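Side-chain contacts in putative Type I topoisomerase (Deinococcus radiodurans, PDB 3M4A), which probably relaxes DNA as a type IB topoisomerase, cutting and resealing one strand without ATP: residues L203-D208 with G212-I217; F273-L278 with A283-S288; Y307-R310 with Q314-E317. All blocks are in the same frame, centred on the assembly; numbering follows the deposited sequence. Where two conformers were deposited one is given.

Contact 1. Residues L203-D208 with G212-I217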
loop_
_atom_site.group_PDB
_atom_site.type_symbol
_atom_site.label_atom_id
_atom_site.label_comp_id
_atom_site.label_asym_id
_atom_site.label_seq_id
_atom_site.Cartn_x
_atom_site.Cartn_y
_atom_site.Cartn_z
ATOM N N LEU A 203 -3.695 19.880 3.663
ATOM C CA LEU A 203 -3.011 19.095 4.679
ATOM C C LEU A 203 -1.576 18.728 4.281
ATOM O O LEU A 203 -0.644 18.952 5.056
ATOM C CB LEU A 203 -3.815 17.830 4.984
ATOM C CG LEU A 203 -3.286 16.968 6.135
ATOM C CD1 LEU A 203 -3.029 17.774 7.421
ATOM C CD2 LEU A 203 -4.273 15.822 6.402
ATOM N N PHE A 204 -1.405 18.155 3.086
ATOM C CA PHE A 204 -0.109 17.588 2.692
ATOM C C PHE A 204 0.673 18.623 1.915
ATOM O O PHE A 204 0.434 18.850 0.728
ATOM C CB PHE A 204 -0.268 16.255 1.942
ATOM C CG PHE A 204 -0.837 15.176 2.812
ATOM C CD1 PHE A 204 -2.138 14.750 2.650
ATOM C CD2 PHE A 204 -0.076 14.653 3.866
ATOM C CE1 PHE A 204 -2.672 13.799 3.496
ATOM C CE2 PHE A 204 -0.594 13.694 4.706
ATOM C CZ PHE A 204 -1.888 13.267 4.533
ATOM N N GLN A 205 1.572 19.277 2.644
ATOM C CA GLN A 205 2.444 20.304 2.111
ATOM C C GLN A 205 3.879 20.004 2.496
ATOM O O GLN A 205 4.145 19.352 3.501
ATOM C CB GLN A 205 2.055 21.658 2.692
ATOM C CG GLN A 205 0.635 22.102 2.376
ATOM C CD GLN A 205 0.331 23.471 2.949
ATOM O OE1 GLN A 205 0.411 24.482 2.243
ATOM N NE2 GLN A 205 0.009 23.520 4.235
ATOM N N THR A 206 4.808 20.534 1.714
ATOM C CA THR A 206 6.229 20.377 1.993
ATOM C C THR A 206 6.814 21.775 2.170
ATOM O O THR A 206 6.334 22.706 1.548
ATOM C CB THR A 206 6.932 19.615 0.853
ATOM O OG1 THR A 206 8.345 19.552 1.089
ATOM C CG2 THR A 206 6.669 20.265 -0.514
ATOM N N VAL A 207 7.806 21.894 3.049
ATOM C CA VAL A 207 8.514 23.146 3.340
ATOM C C VAL A 207 9.988 22.950 3.002
ATOM O O VAL A 207 10.572 21.943 3.404
ATOM C CB VAL A 207 8.421 23.492 4.846
ATOM C CG1 VAL A 207 9.315 24.689 5.196
ATOM C CG2 VAL A 207 6.988 23.750 5.248
ATOM N N ASP A 208 10.593 23.888 2.266
ATOM C CA ASP A 208 12.005 23.757 1.882
ATOM C C ASP A 208 12.843 24.466 2.927
ATOM O O ASP A 208 12.560 25.605 3.274
ATOM C CB ASP A 208 12.269 24.349 0.492
ATOM C CG ASP A 208 13.722 24.190 0.057
ATOM O OD1 ASP A 208 14.516 25.139 0.292
ATOM O OD2 ASP A 208 14.072 23.119 -0.487
ATOM N N GLY A 212 12.380 28.357 3.277
ATOM C CA GLY A 212 11.044 28.236 3.880
ATOM C C GLY A 212 9.894 28.228 2.880
ATOM O O GLY A 212 8.736 28.412 3.258
ATOM N N GLU A 213 10.211 28.013 1.607
ATOM C CA GLU A 213 9.210 27.984 0.539
ATOM C C GLU A 213 8.288 26.787 0.765
ATOM O O GLU A 213 8.769 25.716 1.132
ATOM C CB GLU A 213 9.931 27.859 -0.804
ATOM C CG GLU A 213 9.067 27.951 -2.038
ATOM C CD GLU A 213 9.894 27.927 -3.323
ATOM O OE1 GLU A 213 10.982 28.556 -3.363
ATOM O OE2 GLU A 213 9.457 27.275 -4.296
ATOM N N ARG A 214 6.986 26.977 0.529
ATOM C CA ARG A 214 5.947 25.997 0.870
ATOM C C ARG A 214 5.081 25.664 -0.345
ATOM O O ARG A 214 4.697 26.560 -1.092
ATOM C CB ARG A 214 5.062 26.572 1.981
ATOM C CG ARG A 214 3.934 25.660 2.469
ATOM C CD ARG A 214 3.341 26.148 3.798
ATOM N NE ARG A 214 2.975 27.569 3.791
ATOM C CZ ARG A 214 1.882 28.080 3.221
ATOM N NH1 ARG A 214 1.013 27.309 2.582
ATOM N NH2 ARG A 214 1.657 29.386 3.276
ATOM N N ARG A 215 4.775 24.379 -0.541
ATOM C CA ARG A 215 3.869 23.944 -1.607
ATOM C C ARG A 215 3.172 22.641 -1.234
ATOM O O ARG A 215 3.593 21.955 -0.304
ATOM C CB ARG A 215 4.624 23.761 -2.933
ATOM C CG ARG A 215 5.721 22.703 -2.904
ATOM C CD ARG A 215 6.427 22.535 -4.251
ATOM N NE ARG A 215 7.430 21.474 -4.207
ATOM C CZ ARG A 215 7.157 20.170 -4.286
ATOM N NH1 ARG A 215 5.903 19.753 -4.421
ATOM N NH2 ARG A 215 8.135 19.283 -4.230
ATOM N N ARG A 216 2.133 22.294 -1.986
ATOM C CA ARG A 216 1.418 21.037 -1.786
ATOM C C ARG A 216 2.114 19.869 -2.460
ATOM O O ARG A 216 2.792 20.033 -3.478
ATOM C CB ARG A 216 0.019 21.117 -2.384
ATOM C CG ARG A 216 -0.974 21.927 -1.612
ATOM C CD ARG A 216 -2.299 21.943 -2.345
ATOM N NE ARG A 216 -2.787 20.583 -2.545
ATOM C CZ ARG A 216 -3.681 20.217 -3.459
ATOM N NH1 ARG A 216 -4.249 21.105 -4.271
ATOM N NH2 ARG A 216 -4.016 18.940 -3.553
ATOM N N ILE A 217 1.912 18.675 -1.913
ATOM C CA ILE A 217 2.174 17.445 -2.648
ATOM C C ILE A 217 0.876 17.041 -3.362
ATOM O O ILE A 217 -0.130 16.739 -2.711
ATOM C CB ILE A 217 2.602 16.280 -1.728
ATOM C CG1 ILE A 217 3.855 16.650 -0.924
ATOM C CG2 ILE A 217 2.810 15.014 -2.550
ATOM C CD1 ILE A 217 5.093 16.969 -1.781
HETATM O O HOH W 1 -1.704 18.371 -1.033
HETATM O O HOH W 2 13.172 27.552 0.274
#
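Gln205 reaches Arg214 across a short antiparallel beta hairpin. Gln205 CB lies 3.4 Å from Arg215 O, and CG stays beside the same oxygen. Beyond CG the chain is extended, which carries the amide to the Arg214 guanidinium; there Arg214 NH1 donates to Gln205 OE1 over 2.9 Å. The oxygen meets the guanidinium at its edge, nearly in plane, although the two flat groups stand 73° apart. At the other end of the amide, NE2 is bonded to Pro199 O, so both halves are held and the flip of the amide is fixed.

Thr206 and Arg215 lie side by side and point the same way. The Arg215 chain leaves between its backbone N and carbonyl carbon (chi1 62°) and then runs straight, laying one face of the guanidinium against the Thr206 methyl, with Thr206 CG2 3.8 Å from Arg215 CZ. Ile217 CD1 packs on Thr206 CG2 at 3.9 Å, while Thr206 OG1 bonds to Leu118 O. Beneath them the pair is hydrogen-bonded both ways, Thr206 N to Arg215 O at 2.8 Å and Arg215 N to Thr206 O at 3.1 Å.

At its base the hairpin is seated on helices: Phe204 packs on Met127 and Leu130 of helix 120-134 and on Leu195 of helix 186-196, while salt bridges tie Arg215 to Glu221 and Arg216 to Asp141.

Contact 2. Residues F273-L278 with A283-S288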
loop_
_atom_site.group_PDB
_atom_site.type_symbol
_atom_site.label_atom_id
_atom_site.label_comp_id
_atom_site.label_asym_id
_atom_site.label_seq_id
_atom_site.Cartn_x
_atom_site.Cartn_y
_atom_site.Cartn_z
ATOM N N PHE A 273 -18.033 -5.017 6.687
ATOM C CA PHE A 273 -17.086 -4.268 7.527
ATOM C C PHE A 273 -15.973 -3.687 6.665
ATOM O O PHE A 273 -15.647 -2.512 6.770
ATOM C CB PHE A 273 -16.504 -5.174 8.622
ATOM C CG PHE A 273 -15.810 -4.438 9.729
ATOM C CD1 PHE A 273 -16.409 -4.293 10.972
ATOM C CD2 PHE A 273 -14.529 -3.909 9.544
ATOM C CE1 PHE A 273 -15.774 -3.618 11.994
ATOM C CE2 PHE A 273 -13.872 -3.231 10.577
ATOM C CZ PHE A 273 -14.506 -3.075 11.801
ATOM N N VAL A 274 -15.386 -4.522 5.815
ATOM C CA VAL A 274 -14.308 -4.067 4.941
ATOM C C VAL A 274 -14.839 -3.051 3.915
ATOM O O VAL A 274 -14.146 -2.093 3.551
ATOM C CB VAL A 274 -13.606 -5.269 4.258
ATOM C CG1 VAL A 274 -12.535 -4.803 3.257
ATOM C CG2 VAL A 274 -13.003 -6.178 5.313
ATOM N N ALA A 275 -16.067 -3.273 3.440
ATOM C CA ALA A 275 -16.708 -2.363 2.492
ATOM C C ALA A 275 -16.825 -0.966 3.083
ATOM O O ALA A 275 -16.562 0.019 2.398
ATOM C CB ALA A 275 -18.090 -2.883 2.102
ATOM N N ASP A 276 -17.205 -0.896 4.351
ATOM C CA ASP A 276 -17.287 0.370 5.059
ATOM C C ASP A 276 -15.916 1.039 5.205
ATOM O O ASP A 276 -15.768 2.241 5.005
ATOM C CB ASP A 276 -17.920 0.163 6.429
ATOM C CG ASP A 276 -18.382 1.454 7.036
ATOM O OD1 ASP A 276 -19.387 2.011 6.543
ATOM O OD2 ASP A 276 -17.722 1.914 7.981
ATOM N N ASP A 277 -14.907 0.257 5.564
ATOM C CA ASP A 277 -13.545 0.763 5.607
ATOM C C ASP A 277 -13.092 1.346 4.264
ATOM O O ASP A 277 -12.503 2.424 4.221
ATOM C CB ASP A 277 -12.618 -0.366 6.057
ATOM C CG ASP A 277 -11.202 0.076 6.177
ATOM O OD1 ASP A 277 -10.767 0.426 7.301
ATOM O OD2 ASP A 277 -10.541 0.110 5.119
ATOM N N LEU A 278 -13.351 0.621 3.178
ATOM C CA LEU A 278 -12.872 1.017 1.844
ATOM C C LEU A 278 -13.747 2.076 1.165
ATOM O O LEU A 278 -13.323 2.698 0.179
ATOM C CB LEU A 278 -12.791 -0.201 0.929
ATOM C CG LEU A 278 -11.732 -1.248 1.296
ATOM C CD1 LEU A 278 -11.804 -2.449 0.362
ATOM C CD2 LEU A 278 -10.326 -0.647 1.250
ATOM N N ALA A 283 -20.728 -5.548 -2.790
ATOM C CA ALA A 283 -20.520 -6.266 -4.036
ATOM C C ALA A 283 -19.156 -5.975 -4.682
ATOM O O ALA A 283 -18.472 -6.894 -5.155
ATOM C CB ALA A 283 -21.673 -5.971 -5.032
ATOM N N VAL A 284 -18.760 -4.702 -4.708
ATOM C CA VAL A 284 -17.480 -4.312 -5.292
ATOM C C VAL A 284 -16.327 -4.808 -4.406
ATOM O O VAL A 284 -15.274 -5.196 -4.909
ATOM C CB VAL A 284 -17.401 -2.790 -5.497
ATOM C CG1 VAL A 284 -15.983 -2.345 -5.847
ATOM C CG2 VAL A 284 -18.370 -2.368 -6.605
ATOM N N THR A 285 -16.545 -4.793 -3.097
ATOM C CA THR A 285 -15.512 -5.228 -2.140
ATOM C C THR A 285 -15.234 -6.726 -2.300
ATOM O O THR A 285 -14.077 -7.149 -2.425
ATOM C CB THR A 285 -15.929 -4.878 -0.701
ATOM O OG1 THR A 285 -16.110 -3.454 -0.587
ATOM C CG2 THR A 285 -14.894 -5.357 0.311
ATOM N N ARG A 286 -16.304 -7.523 -2.333
ATOM C CA ARG A 286 -16.171 -8.973 -2.518
ATOM C C ARG A 286 -15.610 -9.296 -3.901
ATOM O O ARG A 286 -14.764 -10.183 -4.044
ATOM C CB ARG A 286 -17.521 -9.676 -2.303
ATOM C CG ARG A 286 -17.435 -11.203 -2.053
ATOM C CD ARG A 286 -18.675 -11.748 -1.334
ATOM N NE ARG A 286 -18.451 -13.095 -0.802
ATOM C CZ ARG A 286 -19.155 -13.663 0.178
ATOM N NH1 ARG A 286 -20.145 -13.010 0.786
ATOM N NH2 ARG A 286 -18.858 -14.898 0.562
ATOM N N GLY A 287 -16.066 -8.573 -4.918
ATOM C CA GLY A 287 -15.658 -8.834 -6.300
ATOM C C GLY A 287 -14.247 -8.429 -6.699
ATOM O O GLY A 287 -13.621 -9.111 -7.518
ATOM N N SER A 288 -13.740 -7.327 -6.142
ATOM C CA SER A 288 -12.494 -6.717 -6.607
ATOM C C SER A 288 -11.401 -6.510 -5.549
ATOM O O SER A 288 -10.242 -6.284 -5.914
ATOM C CB SER A 288 -12.790 -5.355 -7.235
ATOM O OG SER A 288 -13.579 -5.495 -8.406
#
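Thr285 OG1 is hydrogen-bonded to Thr281 O one turn back along the chain, and it also rests against Ala275, 3.3 Å from Ala275 CA and 3.4 Å from Ala275 CB. The small alanine lets the two backbones close in to 5.6 Å between Ala275 CA and Thr285 CA. Thr285 holds its hydroxyl beside its own backbone N (chi1 -60°), which sends the methyl the other way, anti to that N and into the apolar side of the opposing helix. There Thr285 CG2 meets Val274 CG1 at 3.8 Å, the two side chains crossing at a slant, and Leu278 CD1 borders Thr285 CG2 at 4.2 Å.

These are two consecutive helices joined by a tight turn and packed crosswise: helix 260-278 ends at Leu278, a few residues turn the chain, and helix 282-289 sets off almost at right angles, the segment axes 100° apart and 9.0 Å at closest approach. Thr281, just before helix 282-289, is bound twice to its first turn, through OG1 to Val284 N and through its carbonyl to Thr285 OG1. Helix 235-254 also meets this pair: Val274 packs on Ala247, and Leu278 O is hydrogen-bonded to Arg239 NH2.

Contact 3. Residues Y307-R310 with Q314-E317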
loop_
_atom_site.group_PDB
_atom_site.type_symbol
_atom_site.label_atom_id
_atom_site.label_comp_id
_atom_site.label_asym_id
_atom_site.label_seq_id
_atom_site.Cartn_x
_atom_site.Cartn_y
_atom_site.Cartn_z
ATOM N N TYR A 307 -1.309 -19.881 10.102
ATOM C CA TYR A 307 -0.224 -19.663 9.146
ATOM C C TYR A 307 0.944 -18.865 9.727
ATOM O O TYR A 307 1.720 -18.258 8.983
ATOM C CB TYR A 307 -0.759 -18.996 7.879
ATOM C CG TYR A 307 -1.665 -19.924 7.115
ATOM C CD1 TYR A 307 -1.138 -20.883 6.251
ATOM C CD2 TYR A 307 -3.039 -19.870 7.277
ATOM C CE1 TYR A 307 -1.954 -21.752 5.567
ATOM C CE2 TYR A 307 -3.876 -20.755 6.586
ATOM C CZ TYR A 307 -3.324 -21.689 5.746
ATOM O OH TYR A 307 -4.146 -22.552 5.056
ATOM N N GLU A 308 1.064 -18.887 11.044
ATOM C CA GLU A 308 2.201 -18.272 11.730
ATOM C C GLU A 308 3.483 -19.015 11.363
ATOM O O GLU A 308 3.454 -20.222 11.110
ATOM C CB GLU A 308 2.027 -18.340 13.242
ATOM C CG GLU A 308 0.983 -17.407 13.814
ATOM C CD GLU A 308 0.932 -17.497 15.318
ATOM O OE1 GLU A 308 0.834 -18.625 15.841
ATOM O OE2 GLU A 308 1.007 -16.442 15.979
ATOM N N PRO A 309 4.617 -18.308 11.325
ATOM C CA PRO A 309 5.863 -19.014 10.999
ATOM C C PRO A 309 6.180 -20.085 12.039
ATOM O O PRO A 309 5.813 -19.932 13.195
ATOM C CB PRO A 309 6.905 -17.895 10.973
ATOM C CG PRO A 309 6.309 -16.780 11.805
ATOM C CD PRO A 309 4.839 -16.869 11.576
ATOM N N ARG A 310 6.837 -21.168 11.605
ATOM C CA ARG A 310 7.099 -22.338 12.452
ATOM C C ARG A 310 8.591 -22.570 12.737
ATOM O O ARG A 310 8.932 -23.449 13.535
ATOM C CB ARG A 310 6.546 -23.590 11.777
ATOM C CG ARG A 310 5.059 -23.582 11.508
ATOM C CD ARG A 310 4.663 -24.821 10.711
ATOM N NE ARG A 310 3.215 -25.033 10.720
ATOM C CZ ARG A 310 2.578 -26.039 11.329
ATOM N NH1 ARG A 310 3.238 -26.998 11.980
ATOM N NH2 ARG A 310 1.251 -26.100 11.254
ATOM N N GLN A 314 11.611 -18.969 8.823
ATOM C CA GLN A 314 10.259 -18.626 8.364
ATOM C C GLN A 314 9.798 -17.296 8.949
ATOM O O GLN A 314 9.097 -16.552 8.284
ATOM C CB GLN A 314 9.262 -19.719 8.711
ATOM C CG GLN A 314 9.374 -20.933 7.804
ATOM C CD GLN A 314 8.444 -22.039 8.205
ATOM O OE1 GLN A 314 7.442 -21.817 8.899
ATOM N NE2 GLN A 314 8.756 -23.256 7.767
ATOM N N GLU A 315 10.179 -17.017 10.187
ATOM C CA GLU A 315 9.878 -15.720 10.792
ATOM C C GLU A 315 10.757 -14.626 10.191
ATOM O O GLU A 315 10.284 -13.530 9.856
ATOM C CB GLU A 315 10.087 -15.783 12.296
ATOM C CG GLU A 315 9.604 -14.536 13.031
ATOM C CD GLU A 315 9.562 -14.747 14.522
ATOM O OE1 GLU A 315 10.637 -15.023 15.108
ATOM O OE2 GLU A 315 8.458 -14.639 15.100
ATOM N N ALA A 316 12.049 -14.909 10.061
ATOM C CA ALA A 316 12.973 -13.923 9.517
ATOM C C ALA A 316 12.608 -13.453 8.118
ATOM O O ALA A 316 12.853 -12.289 7.769
ATOM C CB ALA A 316 14.418 -14.475 9.525
ATOM N N GLU A 317 12.035 -14.333 7.298
ATOM C CA GLU A 317 11.656 -13.994 5.926
ATOM C C GLU A 317 10.455 -13.045 5.865
ATOM O O GLU A 317 10.129 -12.515 4.799
ATOM C CB GLU A 317 11.370 -15.268 5.118
ATOM C CG GLU A 317 12.626 -15.969 4.614
ATOM C CD GLU A 317 13.356 -15.173 3.535
ATOM O OE1 GLU A 317 12.876 -15.132 2.381
ATOM O OE2 GLU A 317 14.413 -14.585 3.845
#
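Gln314 turns its side chain back toward Arg310 by placing CG beside its own backbone N, anti to the carbonyl carbon (chi1 -76°), and then running extended. This brings the amide alongside the start of the Arg310 side chain, with OE1 facing the backbone of that residue. Arg310 N donates to Gln314 OE1 over 2.8 Å, and the bond is fairly straight at 159°. The N-H does not come in along a lone pair: it sits above the plane of the side-chain carbonyl, 40° out of it. Arg310 CB passes Gln314 OE1 at 3.5 Å. From there the Arg310 chain stretches on and takes its guanidinium away from the helix.

Next to this bond, Pro309 lays its ring over the backbone of helix 312-316. Pro309 CB lies 3.5 Å from Glu315 N and 3.6 Å from Gln314 C, thus over the peptide link joining those two residues, and 3.7 Å from Gln314 CB. Pro309 CG turns to the aliphatic root of Glu315, 3.9 Å from Glu315 CB. At the start of the helix, Gln314 N is bonded to OG1 of Thr311, the residue just before it, in the manner of an N-cap. The Gln314 side chain also touches Arg330 of helix 323-337, and Glu308 forms a salt bridge with Arg323 of that same long helix.

The contact is one neutral hydrogen bond beside a small apolar patch at the protein surface. The glutamine amide supplies an acceptor for a loop N-H that belongs to no helix or strand, and the proline, with no N-H of its own, contributes carbon alone. The loop is thereby bound to the short helix that follows it without relying on paired charges across the two segments.

In the fold
The three contacts follow one another along the chain, each closing before the next opens, and none touches another. Contacts 1 and 2 both belong to the part of the chain related to the catalytic core of eukaryotic topoisomerase I, with centres 34 Å apart: the first is the hairpin of strands 205-207 and 214-216, the second the crossing of helices 260-278 and 282-289. Contact 3 comes later, where a loop meets helix 312-316; its centre is 29 Å from that of contact 2 and 41 Å from that of contact 1, on the opposite side of the chain's centre from contact 1. Nearest atoms stay at least about 9 Å from the bound DNA, and each contact joins neighbouring pieces of chain in a different part of the fold.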